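PDB 3PNR: PbICP-C from Plasmodium berghei, which probably inhibits papain-family cysteine peptidases by wedging the loops at one end of its chagasin-like beta sandwich into their active-site cleft. Local coordinates for residues K32-T40 and T174-I182; T65-K76 and K160-F171. All coordinates share one frame; numbering follows the deposited sequence.

Contact 1. Residues K32-T40 and T174-I182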
loop_
_atom_site.group_PDB
_atom_site.type_symbol
_atom_site.label_atom_id
_atom_site.label_comp_id
_atom_site.label_asym_id
_atom_site.label_seq_id
_atom_site.Cartn_x
_atom_site.Cartn_y
_atom_site.Cartn_z
ATOM N N LYS B 32 16.357 -18.506 1.619
ATOM C CA LYS B 32 15.542 -17.365 1.182
ATOM C C LYS B 32 14.413 -17.717 0.198
ATOM O O LYS B 32 14.661 -18.231 -0.892
ATOM C CB LYS B 32 16.421 -16.246 0.607
ATOM C CG LYS B 32 16.888 -16.457 -0.826
ATOM C CD LYS B 32 17.600 -15.201 -1.347
ATOM C CE LYS B 32 18.143 -15.384 -2.764
ATOM N NZ LYS B 32 18.961 -14.216 -3.200
ATOM N N LEU B 33 13.178 -17.418 0.600
ATOM C CA LEU B 33 11.988 -17.673 -0.214
ATOM C C LEU B 33 11.195 -16.381 -0.405
ATOM O O LEU B 33 11.284 -15.474 0.420
ATOM C CB LEU B 33 11.107 -18.723 0.466
ATOM C CG LEU B 33 11.835 -19.963 0.999
ATOM C CD1 LEU B 33 10.849 -21.000 1.505
ATOM C CD2 LEU B 33 12.730 -20.569 -0.071
ATOM N N GLY B 34 10.418 -16.277 -1.479
ATOM C CA GLY B 34 10.277 -17.303 -2.493
ATOM C C GLY B 34 9.324 -16.752 -3.541
ATOM O O GLY B 34 8.363 -16.069 -3.192
ATOM N N ASN B 35 9.591 -17.034 -4.814
ATOM C CA ASN B 35 8.818 -16.468 -5.927
ATOM C C ASN B 35 7.325 -16.320 -5.654
ATOM O O ASN B 35 6.603 -17.312 -5.548
ATOM C CB ASN B 35 9.031 -17.281 -7.207
ATOM C CG ASN B 35 10.408 -17.068 -7.813
ATOM O OD1 ASN B 35 11.349 -16.665 -7.124
ATOM N ND2 ASN B 35 10.534 -17.342 -9.111
ATOM N N ILE B 36 6.869 -15.075 -5.552
ATOM C CA ILE B 36 5.467 -14.793 -5.247
ATOM C C ILE B 36 4.589 -14.748 -6.496
ATOM O O ILE B 36 4.940 -14.132 -7.500
ATOM C CB ILE B 36 5.304 -13.475 -4.461
ATOM C CG1 ILE B 36 5.806 -13.642 -3.023
ATOM C CG2 ILE B 36 3.853 -13.023 -4.473
ATOM C CD1 ILE B 36 5.306 -14.892 -2.344
ATOM N N SER B 37 3.439 -15.405 -6.416
ATOM C CA SER B 37 2.501 -15.477 -7.530
ATOM C C SER B 37 1.180 -14.783 -7.172
ATOM O O SER B 37 0.937 -14.458 -6.009
ATOM C CB SER B 37 2.258 -16.940 -7.906
ATOM O OG SER B 37 1.052 -17.083 -8.635
ATOM N N ASN B 38 0.329 -14.550 -8.168
ATOM C CA ASN B 38 -0.981 -13.958 -7.898
ATOM C C ASN B 38 -2.081 -14.983 -7.606
ATOM O O ASN B 38 -3.141 -14.645 -7.082
ATOM C CB ASN B 38 -1.395 -12.991 -9.009
ATOM C CG ASN B 38 -0.852 -11.588 -8.785
ATOM O OD1 ASN B 38 -1.614 -10.643 -8.559
ATOM N ND2 ASN B 38 0.475 -11.450 -8.823
ATOM N N GLN B 39 -1.823 -16.242 -7.938
ATOM C CA GLN B 39 -2.748 -17.302 -7.581
ATOM C C GLN B 39 -2.321 -17.928 -6.260
ATOM O O GLN B 39 -1.130 -18.051 -5.965
ATOM C CB GLN B 39 -2.802 -18.365 -8.673
ATOM C CG GLN B 39 -3.104 -17.815 -10.054
ATOM C CD GLN B 39 -2.702 -18.776 -11.155
ATOM O OE1 GLN B 39 -2.693 -19.993 -10.957
ATOM N NE2 GLN B 39 -2.363 -18.235 -12.324
ATOM N N THR B 40 -3.311 -18.302 -5.464
ATOM C CA THR B 40 -3.083 -19.004 -4.214
ATOM C C THR B 40 -2.299 -20.283 -4.459
ATOM O O THR B 40 -2.660 -21.084 -5.324
ATOM C CB THR B 40 -4.421 -19.365 -3.564
ATOM O OG1 THR B 40 -5.146 -18.162 -3.272
ATOM C CG2 THR B 40 -4.200 -20.159 -2.287
ATOM N N THR B 174 -8.109 -15.417 1.142
ATOM C CA THR B 174 -8.192 -16.321 -0.003
ATOM C C THR B 174 -7.588 -15.693 -1.258
ATOM O O THR B 174 -7.248 -16.390 -2.209
ATOM C CB THR B 174 -9.642 -16.742 -0.275
ATOM O OG1 THR B 174 -10.489 -15.590 -0.205
ATOM C CG2 THR B 174 -10.101 -17.755 0.768
ATOM N N SER B 175 -7.440 -14.374 -1.240
ATOM C CA SER B 175 -6.911 -13.648 -2.383
ATOM C C SER B 175 -5.406 -13.809 -2.518
ATOM O O SER B 175 -4.643 -12.988 -2.016
ATOM C CB SER B 175 -7.258 -12.157 -2.281
ATOM O OG SER B 175 -8.647 -11.954 -2.049
ATOM N N GLY B 176 -4.983 -14.874 -3.191
ATOM C CA GLY B 176 -3.598 -15.030 -3.606
ATOM C C GLY B 176 -2.604 -15.293 -2.496
ATOM O O GLY B 176 -1.497 -14.747 -2.505
ATOM N N ALA B 177 -2.990 -16.142 -1.548
ATOM C CA ALA B 177 -2.100 -16.532 -0.459
ATOM C C ALA B 177 -0.993 -17.479 -0.928
ATOM O O ALA B 177 -1.271 -18.536 -1.495
ATOM C CB ALA B 177 -2.897 -17.159 0.690
ATOM N N ASN B 178 0.259 -17.077 -0.701
ATOM C CA ASN B 178 1.421 -17.906 -1.006
ATOM C C ASN B 178 1.945 -18.560 0.272
ATOM O O ASN B 178 2.494 -17.885 1.150
ATOM C CB ASN B 178 2.547 -17.079 -1.639
ATOM C CG ASN B 178 2.235 -16.635 -3.058
ATOM O OD1 ASN B 178 2.918 -17.030 -4.004
ATOM N ND2 ASN B 178 1.212 -15.801 -3.214
ATOM N N THR B 179 1.794 -19.878 0.369
ATOM C CA THR B 179 2.136 -20.588 1.591
ATOM C C THR B 179 3.435 -21.364 1.444
ATOM O O THR B 179 3.646 -22.050 0.441
ATOM C CB THR B 179 1.002 -21.522 1.987
ATOM O OG1 THR B 179 -0.231 -20.782 1.981
ATOM C CG2 THR B 179 1.245 -22.115 3.365
ATOM N N LYS B 180 4.314 -21.228 2.434
ATOM C CA LYS B 180 5.579 -21.959 2.454
ATOM C C LYS B 180 5.658 -22.917 3.639
ATOM O O LYS B 180 5.725 -22.486 4.791
ATOM C CB LYS B 180 6.774 -21.009 2.505
ATOM C CG LYS B 180 6.794 -19.929 1.430
ATOM C CD LYS B 180 6.659 -20.478 0.016
ATOM C CE LYS B 180 7.067 -19.421 -1.009
ATOM N NZ LYS B 180 6.228 -19.478 -2.241
ATOM N N ILE B 181 5.642 -24.215 3.343
ATOM C CA ILE B 181 5.918 -25.240 4.344
ATOM C C ILE B 181 7.389 -25.639 4.312
ATOM O O ILE B 181 7.899 -26.082 3.287
ATOM C CB ILE B 181 5.107 -26.502 4.084
ATOM C CG1 ILE B 181 3.626 -26.155 3.919
ATOM C CG2 ILE B 181 5.352 -27.523 5.202
ATOM C CD1 ILE B 181 2.904 -27.044 2.938
ATOM N N ILE B 182 8.069 -25.473 5.438
ATOM C CA ILE B 182 9.429 -25.969 5.577
ATOM C C ILE B 182 9.369 -27.305 6.293
ATOM O O ILE B 182 8.846 -27.396 7.408
ATOM C CB ILE B 182 10.307 -25.024 6.408
ATOM C CG1 ILE B 182 10.089 -23.578 5.970
ATOM C CG2 ILE B 182 11.767 -25.424 6.291
ATOM C CD1 ILE B 182 10.040 -23.418 4.477
#
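Leu33 and Lys180 face each other with CA atoms 8.2 Å apart, and from there the loop 34-40 runs roughly antiparallel to 174-182, closing in until Thr40 and Gly176 are 4.1 Å apart from CA to CA; main-chain hydrogen bonds across the gap are absent, so the two backbones are joined through side chains. The principal link is Asn178. Its primary amide bonds the backbone N-H and C=O of Ser37: OD1 accepts from Ser37 N at 3.0 Å, and ND2 donates to Ser37 O at 3.1 Å, both nearly straight. Ser37 O lies close to the plane of the amide, and the paired bonds fix the rotation of that group. A further bond to OD1 comes from Asn41 ND2. In Asn178, CG stands beside its own backbone N (chi1 -71°), which turns the amide to Ser37; Ile36 CD1 packs against CB at 3.6 Å. Ser37 OG accepts from Gln39 N in an ST turn, and next along the loop Thr40 OG1 receives weak bonds from Gly176 N and Ala177 N. Thr40 CA also makes a C-H...O contact of 3.3 Å with Ala177 O. At the other end the contact is apolar, Leu33 and Ile182 meeting tip to tip through their CD1 atoms at 3.9 Å. Between these ends the bent chain of Lys180 passes Gly34, and its NZ forms a salt bridge with Glu43. Asn38 instead is hydrogen-bonded to the chain of another protein. Strand 29-33 pairs with 54-62 in one sheet, whereas 178-186 lies between 41-49 and 159-168 in the other; loop 34-40 thus carries the chain from the edge of the five-stranded sheet to strand 41-49, at the edge of the other.

Contact 2. Residues T65-K76 and K160-F171; sequences TGYLWVLLGIHK and KYYIVYSYYRPF. With CD (cadmium ion), chain F.
Tyr67, Trp69 and Tyr167 form an aromatic cluster with the Tyr167 ring in the middle. Tyr67 CB lies over one face of that ring, 3.5 Å from its centroid, and the Trp69 indole approaches from the opposite side, its five-membered ring inclined at 31° to the tyrosine. Tyr167 has CG anti to the backbone N (chi1 -164°), and its own CB sits squarely above the six-membered ring of Trp69. On the same face of the sheet the apolar surface continues through Leu71 CD1, which reaches Ile163 CG2 at 3.8 Å, and Ile74, which lies alongside Ile163. Val70 CG2 packs on Tyr168 across the other face. Strands 68-75 and 160-168 carry these side chains as an antiparallel pair (173°), interrupted by a classic beta bulge: Leu72 and Gly73 both face Val164, Leu72 N donating to Val164 O and Gly73 O accepting from Val164 N. In the chagasin family, loops equivalent to those holding Thr65-Gly66-Tyr67 and Arg169-Pro170-Phe171 contact the peptidase; here Arg169 NH1 forms a salt bridge with an acidic side chain of another protein's chain, consistent with that role. Arg169 lays CG over the centre of the Tyr67 ring, 3.4 Å from the centroid, while the Tyr67 hydroxyl is hydrogen-bonded to Ser175 O. The extended arginine then sends NH2 to Thr65 O, 2.7 Å away, with a weaker bond from NE to the same oxygen. Thr65 OG1 accepts from Tyr67 N in an ST turn, and water 1 bridges Tyr67 O and Tyr167 OH; the Tyr167 hydroxyl is also hydrogen-bonded to Asn62 N. Toward the far end of the strand pair, Val164 CG2 meets the edge of the His75 imidazole, whose ND1 binds a cadmium ion at 2.4 Å together with Asp77 and water 2 at 2.5 Å.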
loop_
_atom_site.group_PDB
_atom_site.type_symbol
_atom_site.label_atom_id
_atom_site.label_comp_id
_atom_site.label_asym_id
_atom_site.label_seq_id
_atom_site.Cartn_x
_atom_site.Cartn_y
_atom_site.Cartn_z
ATOM N N THR B 65 1.670 -3.688 -0.632
ATOM C CA THR B 65 0.599 -4.455 -1.262
ATOM C C THR B 65 -0.523 -4.858 -0.289
ATOM O O THR B 65 -1.625 -5.196 -0.717
ATOM C CB THR B 65 1.136 -5.714 -1.889
ATOM O OG1 THR B 65 1.458 -6.642 -0.846
ATOM C CG2 THR B 65 2.384 -5.397 -2.721
ATOM N N GLY B 66 -0.253 -4.813 1.012
ATOM C CA GLY B 66 -1.235 -5.237 1.998
ATOM C C GLY B 66 -1.059 -6.693 2.427
ATOM O O GLY B 66 -1.746 -7.178 3.319
ATOM N N TYR B 67 -0.146 -7.393 1.769
ATOM C CA TYR B 67 0.263 -8.720 2.193
ATOM C C TYR B 67 1.364 -8.647 3.244
ATOM O O TYR B 67 2.282 -7.829 3.135
ATOM C CB TYR B 67 0.777 -9.521 1.000
ATOM C CG TYR B 67 -0.283 -9.834 -0.018
ATOM C CD1 TYR B 67 -0.710 -8.865 -0.925
ATOM C CD2 TYR B 67 -0.859 -11.099 -0.085
ATOM C CE1 TYR B 67 -1.687 -9.146 -1.864
ATOM C CE2 TYR B 67 -1.837 -11.393 -1.028
ATOM C CZ TYR B 67 -2.247 -10.411 -1.910
ATOM O OH TYR B 67 -3.214 -10.687 -2.845
ATOM N N LEU B 68 1.269 -9.500 4.260
ATOM C CA LEU B 68 2.394 -9.720 5.176
ATOM C C LEU B 68 2.703 -11.209 5.407
ATOM O O LEU B 68 1.846 -12.071 5.227
ATOM C CB LEU B 68 2.213 -8.973 6.510
ATOM C CG LEU B 68 0.983 -9.156 7.406
ATOM C CD1 LEU B 68 0.151 -10.377 7.036
ATOM C CD2 LEU B 68 1.431 -9.232 8.860
ATOM N N TRP B 69 3.942 -11.496 5.787
ATOM C CA TRP B 69 4.357 -12.850 6.137
ATOM C C TRP B 69 4.014 -13.162 7.590
ATOM O O TRP B 69 4.416 -12.428 8.502
ATOM C CB TRP B 69 5.863 -12.994 5.948
ATOM C CG TRP B 69 6.296 -13.081 4.528
ATOM C CD1 TRP B 69 6.840 -12.085 3.780
ATOM C CD2 TRP B 69 6.226 -14.237 3.674
ATOM N NE1 TRP B 69 7.114 -12.543 2.512
ATOM C CE2 TRP B 69 6.750 -13.860 2.422
ATOM C CE3 TRP B 69 5.769 -15.550 3.849
ATOM C CZ2 TRP B 69 6.835 -14.749 1.350
ATOM C CZ3 TRP B 69 5.853 -16.435 2.784
ATOM C CH2 TRP B 69 6.381 -16.031 1.551
ATOM N N VAL B 70 3.282 -14.254 7.801
ATOM C CA VAL B 70 2.914 -14.701 9.144
ATOM C C VAL B 70 3.351 -16.147 9.394
ATOM O O VAL B 70 3.109 -17.027 8.565
ATOM C CB VAL B 70 1.399 -14.596 9.348
ATOM C CG1 VAL B 70 1.018 -14.861 10.797
ATOM C CG2 VAL B 70 0.923 -13.240 8.917
ATOM N N LEU B 71 4.010 -16.392 10.523
ATOM C CA LEU B 71 4.299 -17.768 10.927
ATOM C C LEU B 71 3.021 -18.376 11.475
ATOM O O LEU B 71 2.485 -17.907 12.478
ATOM C CB LEU B 71 5.397 -17.833 11.982
ATOM C CG LEU B 71 5.455 -19.171 12.736
ATOM C CD1 LEU B 71 6.047 -20.286 11.876
ATOM C CD2 LEU B 71 6.229 -19.019 14.043
ATOM N N LEU B 72 2.533 -19.415 10.809
ATOM C CA LEU B 72 1.199 -19.931 11.087
ATOM C C LEU B 72 1.175 -21.186 11.951
ATOM O O LEU B 72 0.166 -21.470 12.595
ATOM C CB LEU B 72 0.441 -20.184 9.779
ATOM C CG LEU B 72 -0.045 -18.938 9.038
ATOM C CD1 LEU B 72 -0.633 -19.340 7.699
ATOM C CD2 LEU B 72 -1.060 -18.164 9.876
ATOM N N GLY B 73 2.264 -21.947 11.964
ATOM C CA GLY B 73 2.276 -23.155 12.766
ATOM C C GLY B 73 3.467 -24.082 12.635
ATOM O O GLY B 73 4.179 -24.071 11.627
ATOM N N ILE B 74 3.675 -24.875 13.687
ATOM C CA ILE B 74 4.614 -25.989 13.687
ATOM C C ILE B 74 3.805 -27.268 13.896
ATOM O O ILE B 74 3.032 -27.359 14.851
ATOM C CB ILE B 74 5.637 -25.856 14.833
ATOM C CG1 ILE B 74 6.192 -24.435 14.901
ATOM C CG2 ILE B 74 6.777 -26.848 14.650
ATOM C CD1 ILE B 74 7.310 -24.168 13.906
ATOM N N HIS B 75 3.960 -28.245 13.003
ATOM C CA HIS B 75 3.203 -29.498 13.103
ATOM C C HIS B 75 4.093 -30.737 13.015
ATOM O O HIS B 75 5.149 -30.718 12.380
ATOM C CB HIS B 75 2.134 -29.587 12.006
ATOM C CG HIS B 75 1.272 -28.367 11.896
ATOM N ND1 HIS B 75 0.130 -28.191 12.647
ATOM C CD2 HIS B 75 1.384 -27.265 11.118
ATOM C CE1 HIS B 75 -0.423 -27.030 12.341
ATOM N NE2 HIS B 75 0.320 -26.448 11.417
ATOM N N LYS B 76 3.659 -31.816 13.654
ATOM C CA LYS B 76 4.258 -33.120 13.400
ATOM C C LYS B 76 3.536 -33.734 12.215
ATOM O O LYS B 76 4.155 -34.359 11.354
ATOM C CB LYS B 76 4.154 -34.026 14.625
ATOM C CG LYS B 76 5.218 -33.758 15.674
ATOM C CD LYS B 76 6.612 -33.901 15.077
ATOM C CE LYS B 76 7.673 -33.260 15.961
ATOM N NZ LYS B 76 7.653 -33.804 17.346
ATOM N N LYS B 160 11.093 -34.581 13.112
ATOM C CA LYS B 160 10.612 -34.004 11.860
ATOM C C LYS B 160 9.566 -32.938 12.163
ATOM O O LYS B 160 8.629 -33.175 12.928
ATOM C CB LYS B 160 10.015 -35.079 10.952
ATOM C CG LYS B 160 11.004 -36.134 10.504
ATOM C CD LYS B 160 12.200 -35.510 9.808
ATOM C CE LYS B 160 13.132 -36.581 9.262
ATOM N NZ LYS B 160 13.482 -37.602 10.295
ATOM N N TYR B 161 9.730 -31.764 11.566
ATOM C CA TYR B 161 8.859 -30.636 11.874
ATOM C C TYR B 161 8.343 -29.935 10.618
ATOM O O TYR B 161 9.115 -29.619 9.707
ATOM C CB TYR B 161 9.592 -29.636 12.771
ATOM C CG TYR B 161 10.209 -30.255 14.009
ATOM C CD1 TYR B 161 9.461 -30.442 15.163
ATOM C CD2 TYR B 161 11.541 -30.649 14.021
ATOM C CE1 TYR B 161 10.020 -31.003 16.293
ATOM C CE2 TYR B 161 12.110 -31.214 15.150
ATOM C CZ TYR B 161 11.343 -31.388 16.280
ATOM O OH TYR B 161 11.901 -31.949 17.405
ATOM N N TYR B 162 7.031 -29.709 10.577
ATOM C CA TYR B 162 6.402 -28.918 9.522
ATOM C C TYR B 162 6.199 -27.487 10.005
ATOM O O TYR B 162 5.327 -27.224 10.839
ATOM C CB TYR B 162 5.050 -29.516 9.117
ATOM C CG TYR B 162 5.157 -30.771 8.291
ATOM C CD1 TYR B 162 5.511 -30.711 6.950
ATOM C CD2 TYR B 162 4.903 -32.016 8.850
ATOM C CE1 TYR B 162 5.608 -31.854 6.189
ATOM C CE2 TYR B 162 4.999 -33.163 8.099
ATOM C CZ TYR B 162 5.353 -33.078 6.767
ATOM O OH TYR B 162 5.451 -34.226 6.012
ATOM N N ILE B 163 7.017 -26.576 9.486
ATOM C CA ILE B 163 6.910 -25.156 9.810
ATOM C C ILE B 163 6.169 -24.420 8.698
ATOM O O ILE B 163 6.564 -24.485 7.531
ATOM C CB ILE B 163 8.297 -24.525 9.985
ATOM C CG1 ILE B 163 9.157 -25.405 10.896
ATOM C CG2 ILE B 163 8.171 -23.113 10.528
ATOM C CD1 ILE B 163 10.444 -24.759 11.335
ATOM N N VAL B 164 5.092 -23.727 9.053
ATOM C CA VAL B 164 4.245 -23.097 8.038
ATOM C C VAL B 164 4.282 -21.565 8.034
ATOM O O VAL B 164 4.016 -20.910 9.041
ATOM C CB VAL B 164 2.795 -23.586 8.134
ATOM C CG1 VAL B 164 1.962 -22.976 7.025
ATOM C CG2 VAL B 164 2.753 -25.101 8.060
ATOM N N TYR B 165 4.635 -21.006 6.886
ATOM C CA TYR B 165 4.611 -19.564 6.696
ATOM C C TYR B 165 3.630 -19.237 5.591
ATOM O O TYR B 165 3.429 -20.033 4.668
ATOM C CB TYR B 165 5.981 -19.060 6.265
ATOM C CG TYR B 165 7.081 -19.258 7.273
ATOM C CD1 TYR B 165 7.228 -18.387 8.343
ATOM C CD2 TYR B 165 7.992 -20.299 7.140
ATOM C CE1 TYR B 165 8.241 -18.553 9.262
ATOM C CE2 TYR B 165 9.014 -20.475 8.054
ATOM C CZ TYR B 165 9.133 -19.596 9.114
ATOM O OH TYR B 165 10.144 -19.757 10.030
ATOM N N SER B 166 3.024 -18.062 5.656
ATOM C CA SER B 166 2.226 -17.621 4.529
ATOM C C SER B 166 2.250 -16.120 4.360
ATOM O O SER B 166 2.293 -15.368 5.332
ATOM C CB SER B 166 0.790 -18.128 4.634
ATOM O OG SER B 166 0.230 -18.277 3.337
ATOM N N TYR B 167 2.240 -15.714 3.094
ATOM C CA TYR B 167 2.152 -14.329 2.673
ATOM C C TYR B 167 0.719 -14.164 2.210
ATOM O O TYR B 167 0.331 -14.697 1.166
ATOM C CB TYR B 167 3.111 -14.119 1.502
ATOM C CG TYR B 167 3.452 -12.683 1.154
ATOM C CD1 TYR B 167 3.990 -11.823 2.101
ATOM C CD2 TYR B 167 3.280 -12.204 -0.144
ATOM C CE1 TYR B 167 4.321 -10.513 1.773
ATOM C CE2 TYR B 167 3.610 -10.907 -0.481
ATOM C CZ TYR B 167 4.130 -10.066 0.479
ATOM O OH TYR B 167 4.454 -8.774 0.146
ATOM N N TYR B 168 -0.081 -13.455 3.001
ATOM C CA TYR B 168 -1.495 -13.290 2.685
ATOM C C TYR B 168 -2.018 -11.938 3.166
ATOM O O TYR B 168 -1.319 -11.208 3.867
ATOM C CB TYR B 168 -2.328 -14.455 3.261
ATOM C CG TYR B 168 -2.533 -14.415 4.759
ATOM C CD1 TYR B 168 -1.526 -14.823 5.632
ATOM C CD2 TYR B 168 -3.729 -13.964 5.305
ATOM C CE1 TYR B 168 -1.706 -14.779 7.006
ATOM C CE2 TYR B 168 -3.920 -13.907 6.682
ATOM C CZ TYR B 168 -2.907 -14.323 7.529
ATOM O OH TYR B 168 -3.088 -14.281 8.900
ATOM N N ARG B 169 -3.240 -11.603 2.762
ATOM C CA ARG B 169 -3.926 -10.424 3.277
ATOM C C ARG B 169 -4.940 -10.831 4.348
ATOM O O ARG B 169 -5.843 -11.633 4.088
ATOM C CB ARG B 169 -4.655 -9.685 2.151
ATOM C CG ARG B 169 -3.776 -9.148 1.042
ATOM C CD ARG B 169 -4.624 -8.436 0.001
ATOM N NE ARG B 169 -3.891 -7.402 -0.728
ATOM C CZ ARG B 169 -4.419 -6.657 -1.700
ATOM N NH1 ARG B 169 -5.684 -6.831 -2.066
ATOM N NH2 ARG B 169 -3.684 -5.739 -2.308
ATOM N N PRO B 170 -4.794 -10.276 5.558
ATOM C CA PRO B 170 -5.677 -10.556 6.697
ATOM C C PRO B 170 -7.126 -10.201 6.397
ATOM O O PRO B 170 -8.053 -10.818 6.925
ATOM C CB PRO B 170 -5.135 -9.633 7.787
ATOM C CG PRO B 170 -3.701 -9.407 7.409
ATOM C CD PRO B 170 -3.666 -9.402 5.920
ATOM N N PHE B 171 -7.310 -9.197 5.549
ATOM C CA PHE B 171 -8.635 -8.707 5.220
ATOM C C PHE B 171 -9.212 -9.424 4.006
ATOM O O PHE B 171 -10.354 -9.163 3.617
ATOM C CB PHE B 171 -8.596 -7.198 4.980
ATOM C CG PHE B 171 -7.576 -6.761 3.952
ATOM C CD1 PHE B 171 -6.284 -6.441 4.333
ATOM C CD2 PHE B 171 -7.922 -6.651 2.608
ATOM C CE1 PHE B 171 -5.350 -6.031 3.397
ATOM C CE2 PHE B 171 -7.000 -6.233 1.667
ATOM C CZ PHE B 171 -5.707 -5.923 2.063
HETATM CD CD CD F . -1.226 -30.146 13.158
HETATM O O HOH W 1 4.905 -6.695 2.345
HETATM O O HOH W 2 -1.102 -28.763 15.260
#

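Contact 2 is nested within contact 1 along the chain, in the order 32-40, 65-76, 160-171, 174-182, and their centres lie about 9 Å apart. Both reach the four-stranded sheet: 160-171 is followed closely by 174-182, and strands 159-168 and 178-186 are antiparallel neighbours, joined by probable hydrogen bonds from Lys180 N to Tyr165 O (2.7 Å) and from Ile182 N to Ile163 O. Contact 2 lies at the 68-75 side of this sheet, whereas contact 1 ties its inner strand 178-186 to the loop arriving from the five-stranded sheet. Both touch another protein's chain, consistent with an inhibitor whose sandwich holds its binding loops at one end.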